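Local coordinates for Lin1840 protein (Listeria innocua serovar 6a, PDB 4ZOC) that probably hydrolyses terminal, non-reducing beta-D-glucosyl residues to release beta-D-glucose, and takes part in beta-1,2-glucan metabolism, at residues 99-103 with 104-108; 419-422 with 423-427; 504-507 with 508-512. The protein carries 2 engineered substitutions. All coordinates share one frame; numbering follows the deposited sequence.

Contact 1. Residues 99-103 with 104-108; sequences VFPIP and LALGC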
ATOM      1  N   VAL A  99     -10.656 -21.242  25.498  1.00  8.26           N
ATOM      2  CA  VAL A  99     -10.130 -20.355  24.476  1.00  7.17           C
ATOM      3  C   VAL A  99      -9.043 -21.105  23.713  1.00  7.55           C
ATOM      4  O   VAL A  99      -8.131 -21.676  24.290  1.00  7.98           O
ATOM      5  CB  VAL A  99      -9.626 -19.022  25.024  1.00  7.34           C
ATOM      6  CG1 VAL A  99      -9.181 -18.063  23.897  1.00  8.07           C
ATOM      7  CG2 VAL A  99     -10.650 -18.379  25.892  1.00  8.82           C
ATOM      8  N   PHE A 100      -9.224 -21.142  22.407  1.00  8.09           N
ATOM      9  CA  PHE A 100      -8.342 -21.786  21.464  1.00  7.55           C
ATOM     10  C   PHE A 100      -7.339 -20.740  20.923  1.00  8.20           C
ATOM     11  O   PHE A 100      -7.459 -19.512  21.187  1.00  7.71           O
ATOM     12  CB  PHE A 100      -9.144 -22.420  20.313  1.00  8.22           C
ATOM     13  CG  PHE A 100      -9.841 -23.706  20.683  1.00  8.12           C
ATOM     14  CD1 PHE A 100     -10.932 -23.682  21.506  1.00  8.69           C
ATOM     15  CD2 PHE A 100      -9.461 -24.930  20.126  1.00  7.84           C
ATOM     16  CE1 PHE A 100     -11.574 -24.836  21.861  1.00  9.00           C
ATOM     17  CE2 PHE A 100     -10.082 -26.071  20.521  1.00  8.08           C
ATOM     18  CZ  PHE A 100     -11.140 -26.030  21.388  1.00  6.95           C
ATOM     19  N   PRO A 101      -6.322 -21.218  20.154  1.00  7.36           N
ATOM     20  CA  PRO A 101      -5.389 -20.225  19.526  1.00  6.95           C
ATOM     21  C   PRO A 101      -6.146 -19.229  18.690  1.00  6.93           C
ATOM     22  O   PRO A 101      -7.227 -19.535  18.089  1.00  5.78           O
ATOM     23  CB  PRO A 101      -4.416 -21.103  18.720  1.00  7.86           C
ATOM     24  CG  PRO A 101      -4.435 -22.415  19.455  1.00  8.01           C
ATOM     25  CD  PRO A 101      -5.853 -22.582  19.958  1.00  7.88           C
ATOM     26  N   ILE A 102      -5.606 -18.011  18.688  1.00  6.97           N
ATOM     27  CA  ILE A 102      -6.116 -16.937  17.772  1.00  8.06           C
ATOM     28  C   ILE A 102      -6.160 -17.407  16.330  1.00  8.40           C
ATOM     29  O   ILE A 102      -5.404 -18.280  15.955  1.00  7.04           O
ATOM     30  CB  ILE A 102      -5.320 -15.617  17.867  1.00  7.97           C
ATOM     31  CG1 ILE A 102      -3.806 -15.796  17.595  1.00  7.84           C
ATOM     32  CG2 ILE A 102      -5.597 -14.937  19.168  1.00  8.03           C
ATOM     33  CD1 ILE A 102      -3.065 -14.506  17.330  1.00  7.24           C
ATOM     34  N   PRO A 103      -7.094 -16.861  15.515  1.00  6.92           N
ATOM     35  CA  PRO A 103      -7.180 -17.404  14.181  1.00  7.12           C
ATOM     36  C   PRO A 103      -5.875 -17.434  13.341  1.00  7.58           C
ATOM     37  O   PRO A 103      -5.706 -18.365  12.560  1.00  7.98           O
ATOM     38  CB  PRO A 103      -8.288 -16.553  13.558  1.00  7.27           C
ATOM     39  CG  PRO A 103      -9.190 -16.306  14.727  1.00  6.03           C
ATOM     40  CD  PRO A 103      -8.270 -16.069  15.849  1.00  6.43           C
ATOM     41  N   LEU A 104      -5.021 -16.412  13.463  1.00  8.42           N
ATOM     42  CA  LEU A 104      -3.773 -16.341  12.673  1.00  6.60           C
ATOM     43  C   LEU A 104      -2.923 -17.564  13.042  1.00  6.21           C
ATOM     44  O   LEU A 104      -2.303 -18.144  12.200  1.00  9.02           O
ATOM     45  CB  LEU A 104      -3.073 -15.024  12.953  1.00  6.76           C
ATOM     46  CG  LEU A 104      -1.897 -14.773  12.000  1.00  7.88           C
ATOM     47  CD1 LEU A 104      -2.221 -15.020  10.531  1.00 10.19           C
ATOM     48  CD2 LEU A 104      -1.304 -13.422  12.226  1.00  8.75           C
ATOM     49  N   ALA A 105      -2.930 -17.952  14.316  1.00  6.20           N
ATOM     50  CA  ALA A 105      -2.235 -19.177  14.774  1.00  7.04           C
ATOM     51  C   ALA A 105      -2.903 -20.421  14.165  1.00  8.01           C
ATOM     52  O   ALA A 105      -2.245 -21.351  13.681  1.00 10.82           O
ATOM     53  CB  ALA A 105      -2.222 -19.252  16.258  1.00  7.29           C
ATOM     54  N   LEU A 106      -4.225 -20.450  14.167  1.00  8.61           N
ATOM     55  CA  LEU A 106      -4.915 -21.580  13.579  1.00  8.05           C
ATOM     56  C   LEU A 106      -4.528 -21.704  12.091  1.00  7.24           C
ATOM     57  O   LEU A 106      -4.527 -22.758  11.549  1.00  7.35           O
ATOM     58  CB  LEU A 106      -6.436 -21.520  13.778  1.00  7.76           C
ATOM     59  CG  LEU A 106      -6.919 -21.545  15.229  1.00  8.32           C
ATOM     60  CD1 LEU A 106      -8.410 -21.366  15.345  1.00  8.20           C
ATOM     61  CD2 LEU A 106      -6.471 -22.814  15.901  1.00  9.90           C
ATOM     62  N   GLY A 107      -4.310 -20.609  11.414  1.00  7.70           N
ATOM     63  CA  GLY A 107      -3.925 -20.598   9.994  1.00  6.08           C
ATOM     64  C   GLY A 107      -2.591 -21.377   9.922  1.00  5.97           C
ATOM     65  O   GLY A 107      -2.401 -22.241   9.082  1.00  6.72           O
ATOM     66  N   CYS A 108      -1.738 -21.116  10.860  1.00  5.77           N
ATOM     67  CA  CYS A 108      -0.384 -21.802  10.883  1.00  7.76           C
ATOM     68  C   CYS A 108      -0.443 -23.338  11.132  1.00  8.11           C
ATOM     69  O   CYS A 108       0.502 -24.026  10.853  1.00  6.74           O
ATOM     70  CB  CYS A 108       0.572 -21.166  11.874  1.00  8.34           C
ATOM     71  SG  CYS A 108       0.961 -19.423  11.551  1.00  8.91           S
TER

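Contact 2. Residues 419-422 with 423-427; sequences INVE and TGLRE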
ATOM      1  N   ILE A 419      -3.569 -21.119  31.614  1.00 10.21           N
ATOM      2  CA  ILE A 419      -2.358 -21.634  32.199  1.00  9.44           C
ATOM      3  C   ILE A 419      -1.217 -20.768  31.708  1.00  9.27           C
ATOM      4  O   ILE A 419      -0.900 -20.786  30.482  1.00 11.57           O
ATOM      5  CB  ILE A 419      -2.115 -23.099  31.800  1.00 10.30           C
ATOM      6  CG1 ILE A 419      -3.310 -24.047  32.126  1.00 11.63           C
ATOM      7  CG2 ILE A 419      -0.814 -23.653  32.411  1.00 11.56           C
ATOM      8  CD1 ILE A 419      -3.687 -24.136  33.553  1.00 11.88           C
ATOM      9  N   ASN A 420      -0.583 -20.017  32.619  1.00  9.97           N
ATOM     10  CA  ASN A 420       0.563 -19.191  32.226  1.00  8.95           C
ATOM     11  C   ASN A 420       1.832 -20.014  31.965  1.00  9.31           C
ATOM     12  O   ASN A 420       1.885 -21.264  32.170  1.00  9.20           O
ATOM     13  CB  ASN A 420       0.745 -18.012  33.153  1.00  9.85           C
ATOM     14  CG  ASN A 420       1.323 -18.405  34.520  1.00  9.14           C
ATOM     15  OD1 ASN A 420       1.562 -19.576  34.783  1.00  9.01           O
ATOM     16  ND2 ASN A 420       1.620 -17.428  35.328  1.00 10.33           N
ATOM     17  N   VAL A 421       2.878 -19.353  31.449  1.00  8.94           N
ATOM     18  CA  VAL A 421       4.067 -20.082  31.085  1.00 10.42           C
ATOM     19  C   VAL A 421       4.748 -20.714  32.306  1.00  7.83           C
ATOM     20  O   VAL A 421       5.131 -21.871  32.221  1.00  7.83           O
ATOM     21  CB  VAL A 421       5.030 -19.208  30.304  1.00 11.06           C
ATOM     22  CG1 VAL A 421       6.280 -19.975  29.956  1.00 11.21           C
ATOM     23  CG2 VAL A 421       4.334 -18.735  29.026  1.00 10.24           C
ATOM     24  N   GLU A 422       4.911 -19.958  33.409  1.00  7.36           N
ATOM     25  CA  GLU A 422       5.513 -20.522  34.598  1.00  8.21           C
ATOM     26  C   GLU A 422       4.768 -21.780  35.061  1.00  8.51           C
ATOM     27  O   GLU A 422       5.378 -22.832  35.286  1.00 11.07           O
ATOM     28  CB  GLU A 422       5.592 -19.518  35.777  1.00 10.49           C
ATOM     29  CG  GLU A 422       6.128 -20.194  37.043  1.00 10.45           C
ATOM     30  CD  GLU A 422       6.265 -19.256  38.248  1.00 11.42           C
ATOM     31  OE1 GLU A 422       5.844 -18.092  38.172  1.00 11.43           O
ATOM     32  OE2 GLU A 422       6.866 -19.700  39.253  1.00 13.57           O
ATOM     33  N   THR A 423       3.460 -21.701  35.139  1.00 10.18           N
ATOM     34  CA  THR A 423       2.645 -22.798  35.659  1.00 10.36           C
ATOM     35  C   THR A 423       2.770 -24.010  34.742  1.00 10.93           C
ATOM     36  O   THR A 423       2.930 -25.145  35.211  1.00 10.76           O
ATOM     37  CB  THR A 423       1.192 -22.356  35.861  1.00 10.42           C
ATOM     38  OG1 THR A 423       1.162 -21.306  36.814  1.00 11.96           O
ATOM     39  CG2 THR A 423       0.277 -23.523  36.344  1.00 10.59           C
ATOM     40  N   GLY A 424       2.731 -23.772  33.439  1.00 10.08           N
ATOM     41  CA  GLY A 424       2.873 -24.842  32.446  1.00 10.58           C
ATOM     42  C   GLY A 424       4.256 -25.506  32.570  1.00  9.96           C
ATOM     43  O   GLY A 424       4.368 -26.746  32.628  1.00 10.11           O
ATOM     44  N   LEU A 425       5.313 -24.717  32.706  1.00 10.15           N
ATOM     45  CA  LEU A 425       6.657 -25.315  32.753  1.00  9.94           C
ATOM     46  C   LEU A 425       6.860 -26.150  34.033  1.00 12.65           C
ATOM     47  O   LEU A 425       7.498 -27.219  34.000  1.00 13.30           O
ATOM     48  CB  LEU A 425       7.756 -24.206  32.653  1.00 11.56           C
ATOM     49  CG  LEU A 425       7.910 -23.450  31.345  1.00 11.89           C
ATOM     50  CD1 LEU A 425       9.281 -22.777  31.324  1.00 12.50           C
ATOM     51  CD2 LEU A 425       7.733 -24.363  30.177  1.00 15.10           C
ATOM     52  N   ARG A 426       6.282 -25.688  35.140  1.00 10.04           N
ATOM     53  CA  ARG A 426       6.529 -26.367  36.436  1.00 11.73           C
ATOM     54  C   ARG A 426       5.781 -27.665  36.536  1.00 12.65           C
ATOM     55  O   ARG A 426       6.145 -28.507  37.359  1.00 14.74           O
ATOM     56  CB  ARG A 426       6.123 -25.443  37.610  1.00 12.07           C
ATOM     57  CG  ARG A 426       7.055 -24.252  37.835  1.00 13.96           C
ATOM     58  CD  ARG A 426       6.756 -23.581  39.175  1.00 13.12           C
ATOM     59  NE  ARG A 426       7.596 -22.405  39.314  1.00 12.90           N
ATOM     60  CZ  ARG A 426       8.864 -22.398  39.665  1.00 11.77           C
ATOM     61  NH1 ARG A 426       9.498 -23.518  39.942  1.00 12.68           N
ATOM     62  NH2 ARG A 426       9.495 -21.245  39.725  1.00 13.99           N
ATOM     63  N   GLU A 427       4.768 -27.883  35.700  1.00 11.43           N
ATOM     64  CA  GLU A 427       4.175 -29.216  35.578  1.00 14.80           C
ATOM     65  C   GLU A 427       5.112 -30.230  34.968  1.00 16.88           C
ATOM     66  O   GLU A 427       4.878 -31.405  35.088  1.00 17.76           O
ATOM     67  CB  GLU A 427       2.903 -29.173  34.727  1.00 16.10           C
ATOM     68  CG  GLU A 427       1.778 -28.368  35.366  1.00 14.10           C
ATOM     69  CD  GLU A 427       0.487 -28.344  34.548  1.00 15.36           C
ATOM     70  OE1 GLU A 427       0.423 -28.594  33.284  1.00 18.00           O
ATOM     71  OE2 GLU A 427      -0.516 -28.032  35.190  1.00 17.13           O
TER

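Contact 3. Residues 504-507 with 508-512; sequences LFNG and RPLEV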
ATOM      1  N   LEU A 504       7.851 -16.688  21.924  1.00  8.70           N
ATOM      2  CA  LEU A 504       7.217 -15.465  21.553  1.00  6.90           C
ATOM      3  C   LEU A 504       5.704 -15.570  21.509  1.00  7.10           C
ATOM      4  O   LEU A 504       5.144 -16.466  20.903  1.00  8.02           O
ATOM      5  CB  LEU A 504       7.773 -14.977  20.191  1.00  6.96           C
ATOM      6  CG  LEU A 504       7.278 -13.614  19.662  1.00  7.99           C
ATOM      7  CD1 LEU A 504       7.805 -12.470  20.483  1.00  7.57           C
ATOM      8  CD2 LEU A 504       7.779 -13.463  18.213  1.00 10.82           C
ATOM      9  N   PHE A 505       5.063 -14.632  22.186  1.00  6.85           N
ATOM     10  CA  PHE A 505       3.561 -14.528  22.214  1.00  6.66           C
ATOM     11  C   PHE A 505       3.114 -13.205  21.624  1.00  7.37           C
ATOM     12  O   PHE A 505       3.616 -12.110  21.961  1.00  7.06           O
ATOM     13  CB  PHE A 505       3.092 -14.658  23.635  1.00  6.98           C
ATOM     14  CG  PHE A 505       3.447 -15.971  24.262  1.00  6.81           C
ATOM     15  CD1 PHE A 505       4.688 -16.187  24.811  1.00  7.27           C
ATOM     16  CD2 PHE A 505       2.515 -16.958  24.333  1.00  7.62           C
ATOM     17  CE1 PHE A 505       5.012 -17.407  25.371  1.00  7.78           C
ATOM     18  CE2 PHE A 505       2.816 -18.147  24.922  1.00  8.61           C
ATOM     19  CZ  PHE A 505       4.062 -18.393  25.435  1.00  7.36           C
ATOM     20  N   ASN A 506       2.174 -13.274  20.693  1.00  7.48           N
ATOM     21  CA  ASN A 506       1.901 -12.141  19.867  1.00  6.05           C
ATOM     22  C   ASN A 506       0.717 -12.392  18.942  1.00  6.63           C
ATOM     23  O   ASN A 506       0.376 -13.514  18.718  1.00  6.18           O
ATOM     24  CB  ASN A 506       3.116 -11.728  19.033  1.00  6.32           C
ATOM     25  CG  ASN A 506       3.697 -12.830  18.221  1.00  7.42           C
ATOM     26  OD1 ASN A 506       4.052 -13.869  18.772  1.00  8.78           O
ATOM     27  ND2 ASN A 506       3.847 -12.637  16.894  1.00  7.22           N
ATOM     28  N   GLY A 507       0.120 -11.292  18.413  1.00  5.49           N
ATOM     29  CA  GLY A 507      -1.052 -11.370  17.553  1.00  6.26           C
ATOM     30  C   GLY A 507      -0.808 -10.984  16.135  1.00  5.83           C
ATOM     31  O   GLY A 507      -1.751 -10.913  15.367  1.00  8.35           O
ATOM     32  N   ARG A 508       0.436 -10.661  15.771  1.00  6.51           N
ATOM     33  CA  ARG A 508       0.821 -10.195  14.395  1.00  5.83           C
ATOM     34  C   ARG A 508       2.230 -10.624  14.115  1.00  6.37           C
ATOM     35  O   ARG A 508       3.001 -10.777  15.046  1.00  6.17           O
ATOM     36  CB  ARG A 508       0.777  -8.641  14.241  1.00  6.59           C
ATOM     37  CG  ARG A 508       1.555  -7.920  15.367  1.00  6.80           C
ATOM     38  CD  ARG A 508       1.999  -6.514  15.069  1.00  5.95           C
ATOM     39  NE  ARG A 508       0.837  -5.703  14.775  1.00  6.24           N
ATOM     40  CZ  ARG A 508       0.024  -5.204  15.706  1.00  6.69           C
ATOM     41  NH1 ARG A 508       0.247  -5.433  16.977  1.00  7.41           N
ATOM     42  NH2 ARG A 508      -0.992  -4.451  15.364  1.00  8.42           N
ATOM     43  N   PRO A 509       2.591 -10.835  12.813  1.00  6.16           N
ATOM     44  CA  PRO A 509       4.036 -10.819  12.454  1.00  6.01           C
ATOM     45  C   PRO A 509       4.714  -9.604  13.026  1.00  7.52           C
ATOM     46  O   PRO A 509       4.109  -8.495  13.136  1.00  6.83           O
ATOM     47  CB  PRO A 509       3.989 -10.719  10.934  1.00  6.47           C
ATOM     48  CG  PRO A 509       2.659 -11.425  10.558  1.00  5.77           C
ATOM     49  CD  PRO A 509       1.758 -10.861  11.589  1.00  6.10           C
ATOM     50  N   LEU A 510       5.952  -9.808  13.444  1.00  6.68           N
ATOM     51  CA  LEU A 510       6.752  -8.741  14.050  1.00  6.69           C
ATOM     52  C   LEU A 510       8.118  -8.781  13.365  1.00  5.54           C
ATOM     53  O   LEU A 510       8.483  -9.814  12.754  1.00  5.37           O
ATOM     54  CB  LEU A 510       6.932  -8.952  15.547  1.00  6.29           C
ATOM     55  CG  LEU A 510       5.670  -8.632  16.354  1.00  5.43           C
ATOM     56  CD1 LEU A 510       5.831  -9.368  17.666  1.00  5.93           C
ATOM     57  CD2 LEU A 510       5.352  -7.141  16.452  1.00  6.01           C
ATOM     58  N   GLU A 511       8.898  -7.755  13.591  1.00  5.73           N
ATOM     59  CA  GLU A 511      10.330  -7.770  13.221  1.00  6.64           C
ATOM     60  C   GLU A 511      11.131  -8.645  14.225  1.00  6.58           C
ATOM     61  O   GLU A 511      11.335  -8.284  15.397  1.00 10.01           O
ATOM     62  CB  GLU A 511      10.913  -6.365  13.229  1.00  6.81           C
ATOM     63  CG  GLU A 511      10.267  -5.356  12.305  1.00  6.83           C
ATOM     64  CD  GLU A 511      10.970  -3.992  12.278  1.00  7.54           C
ATOM     65  OE1 GLU A 511      12.121  -3.848  12.826  1.00  7.77           O
ATOM     66  OE2 GLU A 511      10.368  -3.057  11.705  1.00  8.58           O
ATOM     67  N   VAL A 512      11.496  -9.835  13.795  1.00  7.84           N
ATOM     68  CA  VAL A 512      12.103 -10.763  14.691  1.00  6.39           C
ATOM     69  C   VAL A 512      13.579 -11.047  14.387  1.00  7.76           C
ATOM     70  O   VAL A 512      14.217 -11.926  15.073  1.00  8.24           O
ATOM     71  CB  VAL A 512      11.288 -12.057  14.851  1.00  6.53           C
ATOM     72  CG1 VAL A 512       9.895 -11.771  15.388  1.00  6.95           C
ATOM     73  CG2 VAL A 512      11.322 -12.892  13.572  1.00  6.44           C
TER

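Contact 1. Residues 99-103 with 104-108
Pro101 meets the first turn of helix 103-108 with its CB, which fits between two bumps on that turn. One is the methyl of Ala105, whose CB lies 3.8 Å from Pro101 CB; the other is the branched end of Leu106, whose CD2 is 3.9 Å from the same proline atom. The proline ring and the leucine side chain cross at about a right angle, so CD2 also faces CG and CD of the ring, while Leu106 CD1 settles 3.5 Å from Pro101 O. That carbonyl oxygen is buried under the leucine without a polar partner in the model. Leu106 reaches back because its CG stands beside its own backbone N (chi1 -62°), on the side of the residues that precede the helix. Ile102 comes up to the same alanine methyl, its CG1 4.0 Å from Ala105 CB. The methyl is thus a small knob shared by Pro101 and Ile102. The backbone closes the same turn, with Leu106 N donating to Ile102 O at 3.0 Å and Gly107 N donating to Pro103 O at 2.9 Å. Beyond the two segments, Leu106 packs on Val115 and Met118 of helix 112-128, and Ala105 touches Trp526. Ile102 occupies the N-cap position and Pro103 opens the helix, where a residue without an amide hydrogen costs no bond of the first turn. The arrangement is a helix N-terminus with proline at the first helical position, directly after the N-cap residue, placed in the connection that follows strand 87-90 of the TIM barrel in this family 3 glycosidase.

Contact 2. Residues 419-422 with 423-427
Thr423 is drawn onto the side chain of Asn420 by two hydrogen bonds that share one acceptor. Its OG1 donates to Asn420 OD1 at 2.7 Å and its backbone N donates to the same oxygen at 2.9 Å, the two donors arriving from opposite faces of the amide plane. A chi1 of 74° folds the Asn420 amide back over the first turn, and its ND2 is taken up by Thr401 O. This is an asparagine N-cap at the start of helix 421-426, the short helix of a beta-alpha-beta unit that links strands 393-397 and 432-436 of the C-terminal domain. The close-packed flank of that helix is apolar. Val421 and Leu425 lie side by side and point the same way, Val421 CG1 4.1 Å from Leu425 CG, against Leu395 of strand 393-397; Leu425 also meets Ala537 and Leu540 of helix 532-541. Ile419 CG2 lies over the backbone of Gly424, 3.7 Å from Gly424 N. On the more exposed side, where Thr423 and Arg426 lie, the contact is polar rather than apolar. There Glu422, extended, forms an i to i+4 salt bridge with Arg426: Glu422 OE2 alone accepts from Arg426 NE at 2.8 Å, through its anti lone pair, and from Arg426 NH2 at 3.1 Å. Both nitrogens keep OE2 near the guanidinium plane, although the carboxylate is twisted 57° against it. Both side chains also touch Val434 of strand 432-436, and Arg426 NH2 has a further, weak bond to Val432 O.

Contact 3. Residues 504-507 with 508-512
Asn506 and Leu510 lie alongside one another, running opposite ways, and the asparagine side chain bridges the turn between them. Asn506 CB starts the contact, 3.8 Å from Leu510 CD1. The next atom, Asn506 CG, sits over its own main chain (chi1 54°), 3.8 Å from Arg508 O, and carries the amide across the turn. On one branch Asn506 OD1 stays with its own segment, 3.4 Å from Leu504 CG. On the other, Asn506 ND2 gives a hydrogen bond of 2.8 Å to Arg508 O. The acceptor lies near the plane of the asparagine amide, but the nitrogen rises 38° out of the plane of the Arg508 carbonyl. Asn506 ND2 also passes 3.9 Å from Leu510 CD1. It bonds Glu524 OE2 as well, so two acceptors fix the rotation of the amide. Farther from the turn, Leu504 CD2 and Val512 CG1 meet at 3.9 Å, an apolar closure between the two arms, whose directions are 148° apart. The Arg508 side chain starts out away from residues 504-507 and is buried among other partners: NE bonds Pro145 O and NH2 bonds Arg146 O, tying the turn to the N-terminal domain, while the salt bridge from NH1 to Glu466 OE2 stays within the C-terminal domain. The reversal follows the end of strand 500-505, which runs between strands 459-465 and 521-524 in the mixed sheet of the C-terminal domain, and leads the chain into helix 513-517.

How the contacts relate
Contact 3 touches both of the others. Ile102 CD1 of contact 1 packs 3.7 Å from Gly507 CA, and Leu104 CD2 lies 4.0 Å from Pro509 CD, joining the barrel-side helix start to the turn of the C-terminal domain. From contact 2, Val421 CG2 reaches 3.6 Å from Phe505 CZ, at the end of strand 500-505. Contacts 1 and 2 do not touch, their nearest atoms being about 9 Å apart, yet Val99 and Ile419 both bond Thr530. All three lie away from the glucose pocket of Trp271, Trp409 and Glu473 and from the magnesium site at Asp648 and Thr650.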